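Local coordinates for proline iminopeptidase-related protein (Thermus thermophilus, PDB 2YYS) that is of unknown function but has an alpha/beta-hydrolase fold of peptidase family S33 and may have peptidase activity, at residues A[100-104]-A[255-259]; A[119-125]-A[219-224]; A[247-251]-A[265-271]. All blocks are in the same frame, centred on the assembly; numbering follows the deposited sequence.

Contact 1. Residues A[100-104]-A[255-259]; sequences LAHGF and HYLWI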
loop_
_atom_site.group_PDB
_atom_site.type_symbol
_atom_site.label_atom_id
_atom_site.label_comp_id
_atom_site.label_asym_id
_atom_site.label_seq_id
_atom_site.Cartn_x
_atom_site.Cartn_y
_atom_site.Cartn_z
ATOM N N LEU A 100 -6.333 -4.936 -2.670
ATOM C CA LEU A 100 -6.344 -3.881 -1.668
ATOM C C LEU A 100 -4.910 -3.425 -1.500
ATOM O O LEU A 100 -4.044 -4.247 -1.207
ATOM C CB LEU A 100 -6.859 -4.399 -0.329
ATOM C CG LEU A 100 -8.170 -5.168 -0.302
ATOM C CD1 LEU A 100 -8.449 -5.639 1.123
ATOM C CD2 LEU A 100 -9.326 -4.331 -0.809
ATOM N N ALA A 101 -4.656 -2.127 -1.678
ATOM C CA ALA A 101 -3.314 -1.564 -1.578
ATOM C C ALA A 101 -3.254 -0.410 -0.586
ATOM O O ALA A 101 -4.245 0.289 -0.371
ATOM C CB ALA A 101 -2.850 -1.074 -2.936
ATOM N N HIS A 102 -2.075 -0.192 -0.011
ATOM C CA HIS A 102 -1.837 0.918 0.892
ATOM C C HIS A 102 -0.483 1.564 0.584
ATOM O O HIS A 102 0.522 0.879 0.420
ATOM C CB HIS A 102 -1.882 0.434 2.339
ATOM C CG HIS A 102 -1.721 1.530 3.344
ATOM N ND1 HIS A 102 -0.687 1.552 4.251
ATOM C CD2 HIS A 102 -2.461 2.639 3.586
ATOM C CE1 HIS A 102 -0.798 2.627 5.013
ATOM N NE2 HIS A 102 -1.871 3.299 4.637
ATOM N N GLY A 103 -0.462 2.891 0.497
ATOM C CA GLY A 103 0.767 3.624 0.246
ATOM C C GLY A 103 1.402 3.233 -1.074
ATOM O O GLY A 103 0.722 3.224 -2.102
ATOM N N PHE A 104 2.692 2.890 -1.025
ATOM C CA PHE A 104 3.448 2.434 -2.184
ATOM C C PHE A 104 2.840 1.198 -2.833
ATOM O O PHE A 104 3.020 0.976 -4.019
ATOM C CB PHE A 104 4.902 2.136 -1.802
ATOM C CG PHE A 104 5.759 1.717 -2.967
ATOM C CD1 PHE A 104 5.901 2.542 -4.072
ATOM C CD2 PHE A 104 6.385 0.490 -2.971
ATOM C CE1 PHE A 104 6.681 2.142 -5.154
ATOM C CE2 PHE A 104 7.162 0.089 -4.035
ATOM C CZ PHE A 104 7.314 0.907 -5.122
ATOM N N HIS A 255 -2.531 8.665 7.594
ATOM C CA HIS A 255 -2.127 7.556 6.730
ATOM C C HIS A 255 -2.741 6.217 7.139
ATOM O O HIS A 255 -3.140 5.431 6.278
ATOM C CB HIS A 255 -0.597 7.474 6.708
ATOM C CG HIS A 255 -0.044 6.605 5.622
ATOM N ND1 HIS A 255 -0.384 6.756 4.294
ATOM C CD2 HIS A 255 0.836 5.575 5.673
ATOM C CE1 HIS A 255 0.260 5.850 3.576
ATOM N NE2 HIS A 255 1.005 5.122 4.387
ATOM N N TYR A 256 -2.812 5.964 8.446
ATOM C CA TYR A 256 -3.539 4.818 8.975
ATOM C C TYR A 256 -4.947 5.272 9.287
ATOM O O TYR A 256 -5.360 5.435 10.429
ATOM C CB TYR A 256 -2.805 4.209 10.172
ATOM C CG TYR A 256 -1.462 3.711 9.735
ATOM C CD1 TYR A 256 -1.301 2.435 9.208
ATOM C CD2 TYR A 256 -0.369 4.544 9.756
ATOM C CE1 TYR A 256 -0.053 1.997 8.760
ATOM C CE2 TYR A 256 0.858 4.129 9.310
ATOM C CZ TYR A 256 1.021 2.860 8.822
ATOM O OH TYR A 256 2.271 2.491 8.393
ATOM N N LEU A 257 -5.697 5.467 8.220
ATOM C CA LEU A 257 -6.936 6.205 8.315
ATOM C C LEU A 257 -8.023 5.462 9.101
ATOM O O LEU A 257 -8.894 6.101 9.701
ATOM C CB LEU A 257 -7.378 6.704 6.927
ATOM C CG LEU A 257 -7.807 5.733 5.833
ATOM C CD1 LEU A 257 -8.405 6.483 4.665
ATOM C CD2 LEU A 257 -6.629 4.908 5.325
ATOM N N TRP A 258 -7.934 4.133 9.150
ATOM C CA TRP A 258 -8.885 3.317 9.894
ATOM C C TRP A 258 -8.676 3.423 11.419
ATOM O O TRP A 258 -9.591 3.166 12.185
ATOM C CB TRP A 258 -8.815 1.843 9.433
ATOM C CG TRP A 258 -7.439 1.275 9.487
ATOM C CD1 TRP A 258 -6.849 0.679 10.559
ATOM C CD2 TRP A 258 -6.460 1.276 8.439
ATOM N NE1 TRP A 258 -5.563 0.310 10.243
ATOM C CE2 TRP A 258 -5.302 0.655 8.945
ATOM C CE3 TRP A 258 -6.446 1.724 7.114
ATOM C CZ2 TRP A 258 -4.141 0.493 8.182
ATOM C CZ3 TRP A 258 -5.289 1.569 6.357
ATOM C CH2 TRP A 258 -4.156 0.957 6.891
ATOM N N ILE A 259 -7.465 3.777 11.842
ATOM C CA ILE A 259 -7.160 4.037 13.245
ATOM C C ILE A 259 -7.693 5.408 13.693
ATOM O O ILE A 259 -8.289 5.532 14.759
ATOM C CB ILE A 259 -5.636 3.979 13.468
ATOM C CG1 ILE A 259 -5.114 2.552 13.262
ATOM C CG2 ILE A 259 -5.260 4.493 14.864
ATOM C CD1 ILE A 259 -3.601 2.423 13.471
#
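His102, on strand 97-102, meets His255 through both its polar edge and its ring. The single hydrogen bond between the segments runs from His102 NE2 to His255 O, 3.0 Å and fairly straight at 161°. The acceptor lies near the imidazole plane, whereas the N-H comes from above the carbonyl plane.

Aromatic contacts surround this bond. His102 also sits over one face of the His255 ring, CE1 only 3.1 Å from His255 NE2, with the two planes inclined at 33°. Trp258 approaches the face of His102 edge-to-face, CH2 lying 4.0 Å above its centre; the first torsion of Trp258, which sets CG between backbone N and carbonyl carbon, swings the indole there. Tyr256 CE1 joins obliquely, 3.9 Å from His102 CE1.

Gly103 CA lies at the edge of the His255 ring, 4.0 Å from His255 CE1. Gly103, with a positive phi of 60°, fits the nucleophile elbow, where serine-dependent alpha/beta hydrolases carry their catalytic serine, and His255, its ND1 bonded to Asp229, resembles the histidine-acid pair of the catalytic triad. Since glycine offers no nucleophilic side chain, the chemistry of serine peptidases cannot be presumed here.

Contact 2. Residues A[119-125]-A[219-224]; sequences AEGAILL and RPLYVL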
loop_
_atom_site.group_PDB
_atom_site.type_symbol
_atom_site.label_atom_id
_atom_site.label_comp_id
_atom_site.label_asym_id
_atom_site.label_seq_id
_atom_site.Cartn_x
_atom_site.Cartn_y
_atom_site.Cartn_z
ATOM N N ALA A 119 -6.542 -9.565 -12.627
ATOM C CA ALA A 119 -6.890 -8.603 -11.584
ATOM C C ALA A 119 -8.196 -7.887 -11.938
ATOM O O ALA A 119 -8.280 -7.230 -12.955
ATOM C CB ALA A 119 -5.779 -7.615 -11.408
ATOM N N GLU A 120 -9.202 -8.006 -11.085
ATOM C CA GLU A 120 -10.571 -7.611 -11.416
ATOM C C GLU A 120 -10.951 -6.219 -10.910
ATOM O O GLU A 120 -11.961 -5.657 -11.332
ATOM C CB GLU A 120 -11.538 -8.636 -10.839
ATOM C CG GLU A 120 -11.344 -10.035 -11.405
ATOM C CD GLU A 120 -12.394 -11.013 -10.895
ATOM O OE1 GLU A 120 -12.445 -11.235 -9.669
ATOM O OE2 GLU A 120 -13.173 -11.552 -11.716
ATOM N N GLY A 121 -10.134 -5.667 -10.020
ATOM C CA GLY A 121 -10.384 -4.352 -9.457
ATOM C C GLY A 121 -9.452 -4.039 -8.297
ATOM O O GLY A 121 -8.621 -4.862 -7.917
ATOM N N ALA A 122 -9.580 -2.849 -7.721
ATOM C CA ALA A 122 -8.730 -2.479 -6.598
ATOM C C ALA A 122 -9.310 -1.372 -5.746
ATOM O O ALA A 122 -10.079 -0.537 -6.220
ATOM C CB ALA A 122 -7.323 -2.090 -7.078
ATOM N N ILE A 123 -8.947 -1.405 -4.473
ATOM C CA ILE A 123 -9.157 -0.305 -3.563
ATOM C C ILE A 123 -7.766 0.168 -3.163
ATOM O O ILE A 123 -6.964 -0.606 -2.620
ATOM C CB ILE A 123 -9.992 -0.749 -2.338
ATOM C CG1 ILE A 123 -11.363 -1.243 -2.806
ATOM C CG2 ILE A 123 -10.154 0.407 -1.368
ATOM C CD1 ILE A 123 -12.242 -1.887 -1.723
ATOM N N LEU A 124 -7.479 1.424 -3.488
ATOM C CA LEU A 124 -6.229 2.080 -3.145
ATOM C C LEU A 124 -6.418 2.944 -1.899
ATOM O O LEU A 124 -7.128 3.957 -1.920
ATOM C CB LEU A 124 -5.757 2.944 -4.312
ATOM C CG LEU A 124 -5.814 2.325 -5.716
ATOM C CD1 LEU A 124 -5.317 3.324 -6.784
ATOM C CD2 LEU A 124 -5.001 1.056 -5.777
ATOM N N LEU A 125 -5.791 2.526 -0.808
ATOM C CA LEU A 125 -5.802 3.283 0.428
ATOM C C LEU A 125 -4.559 4.139 0.490
ATOM O O LEU A 125 -3.442 3.623 0.418
ATOM C CB LEU A 125 -5.837 2.342 1.628
ATOM C CG LEU A 125 -6.881 1.227 1.590
ATOM C CD1 LEU A 125 -6.678 0.289 2.768
ATOM C CD2 LEU A 125 -8.281 1.780 1.600
ATOM N N ARG A 219 -12.214 -1.282 -15.162
ATOM C CA ARG A 219 -12.505 -2.063 -13.965
ATOM C C ARG A 219 -12.756 -1.153 -12.765
ATOM O O ARG A 219 -12.252 -0.041 -12.708
ATOM C CB ARG A 219 -11.356 -3.029 -13.647
ATOM C CG ARG A 219 -11.280 -4.254 -14.565
ATOM C CD ARG A 219 -9.926 -4.945 -14.535
ATOM N NE ARG A 219 -8.900 -4.065 -15.077
ATOM C CZ ARG A 219 -7.655 -4.406 -15.361
ATOM N NH1 ARG A 219 -6.847 -3.489 -15.872
ATOM N NH2 ARG A 219 -7.200 -5.638 -15.141
ATOM N N PRO A 220 -13.542 -1.633 -11.814
ATOM C CA PRO A 220 -13.830 -0.886 -10.585
ATOM C C PRO A 220 -12.586 -0.583 -9.748
ATOM O O PRO A 220 -11.834 -1.481 -9.392
ATOM C CB PRO A 220 -14.784 -1.804 -9.815
ATOM C CG PRO A 220 -14.847 -3.074 -10.545
ATOM C CD PRO A 220 -14.250 -2.921 -11.871
ATOM N N LEU A 221 -12.416 0.695 -9.435
ATOM C CA LEU A 221 -11.262 1.219 -8.728
ATOM C C LEU A 221 -11.776 2.307 -7.778
ATOM O O LEU A 221 -12.595 3.138 -8.175
ATOM C CB LEU A 221 -10.287 1.797 -9.756
ATOM C CG LEU A 221 -8.775 1.820 -9.544
ATOM C CD1 LEU A 221 -8.241 0.496 -9.141
ATOM C CD2 LEU A 221 -8.094 2.241 -10.837
ATOM N N TYR A 222 -11.305 2.300 -6.538
ATOM C CA TYR A 222 -11.725 3.273 -5.533
ATOM C C TYR A 222 -10.494 3.806 -4.817
ATOM O O TYR A 222 -9.550 3.061 -4.559
ATOM C CB TYR A 222 -12.637 2.608 -4.494
ATOM C CG TYR A 222 -14.053 3.131 -4.429
ATOM C CD1 TYR A 222 -14.952 2.850 -5.453
ATOM C CD2 TYR A 222 -14.503 3.889 -3.332
ATOM C CE1 TYR A 222 -16.268 3.310 -5.406
ATOM C CE2 TYR A 222 -15.827 4.366 -3.269
ATOM C CZ TYR A 222 -16.708 4.070 -4.318
ATOM O OH TYR A 222 -18.026 4.513 -4.300
ATOM N N VAL A 223 -10.525 5.085 -4.478
ATOM C CA VAL A 223 -9.476 5.712 -3.708
ATOM C C VAL A 223 -10.072 6.181 -2.384
ATOM O O VAL A 223 -11.072 6.893 -2.363
ATOM C CB VAL A 223 -8.853 6.909 -4.450
ATOM C CG1 VAL A 223 -7.824 7.596 -3.578
ATOM C CG2 VAL A 223 -8.222 6.458 -5.777
ATOM N N LEU A 224 -9.452 5.747 -1.294
ATOM C CA LEU A 224 -9.790 6.171 0.063
ATOM C C LEU A 224 -8.545 6.762 0.673
ATOM O O LEU A 224 -7.487 6.138 0.644
ATOM C CB LEU A 224 -10.201 4.981 0.932
ATOM C CG LEU A 224 -11.649 4.525 0.980
ATOM C CD1 LEU A 224 -12.136 4.116 -0.373
ATOM C CD2 LEU A 224 -11.782 3.358 1.961
#
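Parallel pairing in the parallel part of the alpha/beta-hydrolase sheet is the element here: strand 119-125 and residues 221-224 of strand 221-226 run side by side, the axes of these short segments 4.8 Å apart at closest and their directions only 10° from each other. Ala122 pairs with Leu221, Ile123 with Tyr222, Leu124 with Val223 and Leu125 with Leu224. The bonds alternate as parallel strands require. Ala122 N donates to Pro220 O and Ala122 O receives Tyr222 N; two residues on, Leu124 N reaches Tyr222 O at 2.8 Å and Leu124 O accepts Leu224 N at 3.0 Å. CA-H...O contacts, such as Leu221 CA to Ala122 O, fill in between.

Before the paired residues, Arg219 extends the contact. Bent at chi3 (-65°), its chain carries NH2 to Ala119 O, 2.9 Å away in the carbonyl plane, though the oxygen is tilted from the guanidinium plane. The same group also bonds to Leu113 O through NH1 and makes a salt bridge to Glu217 through NE, which together should fix its rotation.

Side chains split between two faces. Ala122 CB presses on Leu221 CD1 at 3.4 Å, tighter than usual for carbons. On the other face Leu125 and Leu224 point the same way, Leu125 CD2 lying 3.8 Å from Leu224 CB.

The face of Ala122 and Leu221 rests on helix 105-115 through Leu113, and that of Ile123 and Tyr222 on helix 262-274 through Ala272. Strand 97-102 continues the sheet beyond 119-125.

Contact 3. Residues A[247-251]-A[265-271]; sequences IRVLP and FEEAFKE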
loop_
_atom_site.group_PDB
_atom_site.type_symbol
_atom_site.label_atom_id
_atom_site.label_comp_id
_atom_site.label_asym_id
_atom_site.label_seq_id
_atom_site.Cartn_x
_atom_site.Cartn_y
_atom_site.Cartn_z
ATOM N N ILE A 247 -13.307 8.949 -5.205
ATOM C CA ILE A 247 -12.418 9.200 -4.084
ATOM C C ILE A 247 -13.261 9.575 -2.876
ATOM O O ILE A 247 -14.243 10.301 -3.007
ATOM C CB ILE A 247 -11.386 10.312 -4.409
ATOM C CG1 ILE A 247 -10.415 10.470 -3.240
ATOM C CG2 ILE A 247 -12.078 11.664 -4.799
ATOM C CD1 ILE A 247 -9.192 11.282 -3.555
ATOM N N ARG A 248 -12.880 9.046 -1.716
ATOM C CA ARG A 248 -13.460 9.425 -0.437
ATOM C C ARG A 248 -12.324 9.910 0.444
ATOM O O ARG A 248 -11.352 9.190 0.666
ATOM C CB ARG A 248 -14.154 8.237 0.230
ATOM C CG ARG A 248 -15.313 7.637 -0.573
ATOM C CD ARG A 248 -16.504 8.571 -0.740
ATOM N NE ARG A 248 -17.518 8.012 -1.643
ATOM C CZ ARG A 248 -17.697 8.346 -2.929
ATOM N NH1 ARG A 248 -16.918 9.239 -3.538
ATOM N NH2 ARG A 248 -18.667 7.758 -3.621
ATOM N N VAL A 249 -12.461 11.139 0.923
ATOM C CA VAL A 249 -11.482 11.809 1.768
ATOM C C VAL A 249 -12.060 11.885 3.189
ATOM O O VAL A 249 -13.069 12.536 3.408
ATOM C CB VAL A 249 -11.185 13.227 1.229
ATOM C CG1 VAL A 249 -10.067 13.881 2.007
ATOM C CG2 VAL A 249 -10.819 13.169 -0.264
ATOM N N LEU A 250 -11.435 11.204 4.142
ATOM C CA LEU A 250 -11.964 11.125 5.500
ATOM C C LEU A 250 -11.415 12.283 6.312
ATOM O O LEU A 250 -10.205 12.416 6.440
ATOM C CB LEU A 250 -11.583 9.800 6.177
ATOM C CG LEU A 250 -11.905 8.502 5.425
ATOM C CD1 LEU A 250 -11.763 7.285 6.334
ATOM C CD2 LEU A 250 -13.290 8.545 4.814
ATOM N N PRO A 251 -12.295 13.115 6.871
ATOM C CA PRO A 251 -11.850 14.221 7.732
ATOM C C PRO A 251 -11.032 13.708 8.905
ATOM O O PRO A 251 -11.295 12.607 9.409
ATOM C CB PRO A 251 -13.158 14.845 8.259
ATOM C CG PRO A 251 -14.263 14.302 7.421
ATOM C CD PRO A 251 -13.765 13.055 6.736
ATOM N N PHE A 265 -14.257 5.302 8.205
ATOM C CA PHE A 265 -13.542 4.351 7.363
ATOM C C PHE A 265 -14.428 3.164 7.036
ATOM O O PHE A 265 -14.486 2.723 5.895
ATOM C CB PHE A 265 -12.251 3.853 8.002
ATOM C CG PHE A 265 -11.514 2.860 7.143
ATOM C CD1 PHE A 265 -10.679 3.294 6.131
ATOM C CD2 PHE A 265 -11.707 1.497 7.313
ATOM C CE1 PHE A 265 -10.025 2.391 5.328
ATOM C CE2 PHE A 265 -11.045 0.583 6.513
ATOM C CZ PHE A 265 -10.203 1.032 5.516
ATOM N N GLU A 266 -15.124 2.661 8.047
ATOM C CA GLU A 266 -16.003 1.515 7.878
ATOM C C GLU A 266 -17.023 1.808 6.789
ATOM O O GLU A 266 -17.263 0.988 5.916
ATOM C CB GLU A 266 -16.725 1.199 9.184
ATOM C CG GLU A 266 -17.920 0.267 9.002
ATOM C CD GLU A 266 -18.469 -0.269 10.310
ATOM O OE1 GLU A 266 -18.396 0.429 11.329
ATOM O OE2 GLU A 266 -18.992 -1.393 10.308
ATOM N N GLU A 267 -17.634 2.986 6.864
ATOM C CA GLU A 267 -18.625 3.399 5.877
ATOM C C GLU A 267 -18.009 3.481 4.464
ATOM O O GLU A 267 -18.563 2.935 3.513
ATOM C CB GLU A 267 -19.246 4.742 6.294
ATOM C CG GLU A 267 -20.067 5.458 5.229
ATOM C CD GLU A 267 -20.637 6.789 5.729
ATOM O OE1 GLU A 267 -19.854 7.686 6.150
ATOM O OE2 GLU A 267 -21.877 6.936 5.703
ATOM N N ALA A 268 -16.867 4.151 4.336
ATOM C CA ALA A 268 -16.242 4.329 3.025
ATOM C C ALA A 268 -15.708 3.010 2.476
ATOM O O ALA A 268 -15.820 2.745 1.290
ATOM C CB ALA A 268 -15.131 5.359 3.095
ATOM N N PHE A 269 -15.145 2.177 3.341
ATOM C CA PHE A 269 -14.533 0.928 2.895
ATOM C C PHE A 269 -15.606 -0.057 2.435
ATOM O O PHE A 269 -15.445 -0.704 1.397
ATOM C CB PHE A 269 -13.660 0.327 3.999
ATOM C CG PHE A 269 -12.744 -0.772 3.536
ATOM C CD1 PHE A 269 -11.907 -0.594 2.446
ATOM C CD2 PHE A 269 -12.711 -1.986 4.205
ATOM C CE1 PHE A 269 -11.061 -1.603 2.029
ATOM C CE2 PHE A 269 -11.864 -3.004 3.785
ATOM C CZ PHE A 269 -11.034 -2.806 2.701
ATOM N N LYS A 270 -16.708 -0.135 3.186
ATOM C CA LYS A 270 -17.832 -0.994 2.819
ATOM C C LYS A 270 -18.443 -0.569 1.492
ATOM O O LYS A 270 -18.829 -1.407 0.691
ATOM C CB LYS A 270 -18.909 -1.001 3.908
ATOM C CG LYS A 270 -18.572 -1.890 5.114
ATOM C CD LYS A 270 -19.692 -1.857 6.161
ATOM C CE LYS A 270 -19.969 -3.231 6.753
ATOM N NZ LYS A 270 -20.940 -3.141 7.893
ATOM N N GLU A 271 -18.529 0.731 1.258
ATOM C CA GLU A 271 -18.998 1.241 -0.021
ATOM C C GLU A 271 -18.031 0.810 -1.142
ATOM O O GLU A 271 -18.464 0.333 -2.183
ATOM C CB GLU A 271 -19.142 2.773 0.049
ATOM C CG GLU A 271 -19.430 3.459 -1.278
ATOM C CD GLU A 271 -19.554 4.975 -1.160
ATOM O OE1 GLU A 271 -18.727 5.613 -0.458
ATOM O OE2 GLU A 271 -20.480 5.538 -1.786
#
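The Phe265 ring meets Leu250 at its edge, where Leu250 CD1 lies near the ring plane, 4.1 Å from Phe265 CD1; over one face sits Phe269 CB, one helical turn on. The second flat group, the Arg248 guanidinium, has Glu271 OE1 at its edge. Arg248 NE bonds to that oxygen at 2.9 Å and 159°, almost in the guanidinium plane, yet OE1 is met from above the carboxylate plane, and the two planes are 59° apart. A second arm of the salt bridge, Arg248 NH2 to Glu271 OE2, is weak at 3.4 Å. Arg248 NH1 also donates to Ile247 O of its own strand, a further hold on the group.

This is the beta-alpha layering of the alpha/beta-hydrolase fold in its C-terminal part: strand 247-250, outermost in the sheet, packs against helix 262-274, their segment axes 9.7 Å apart and antiparallel at 170°. Between the salt bridge and the phenyl ring, Ala268 CB fits against Arg248 CB (4.2 Å) and Leu250 CD2. With its CG anti to the carbonyl carbon, Leu250 also brings CD1 to 3.6 Å from Phe265 CA, touching the helix backbone directly. Tyr222 of the adjoining strand touches both Arg248 and Glu271.

Overall arrangement
All three contacts reach one sheet, on which strands 97-102, 119-125, 221-226 and 247-250 lie in that order, and their centres are about 12 to 13 Å apart. Contact 2 is nested within the chain loop closed by contact 1, and contact 3 follows contact 2 in series; contacts 1 and 3 alternate, 255-259 falling between 247-251 and 265-271. Between the strands of contact 2 comes a long helical excursion, consistent with the cap that many relatives insert here. Backbone bonds join Ala101 to Ile123 and Leu125, and Arg248 to Val223, while Phe265 packs on Leu257 and Trp258. Helix 262-274 is thus tied to helix 257-260, which follows His255, and the buried histidine pair to the sheet core.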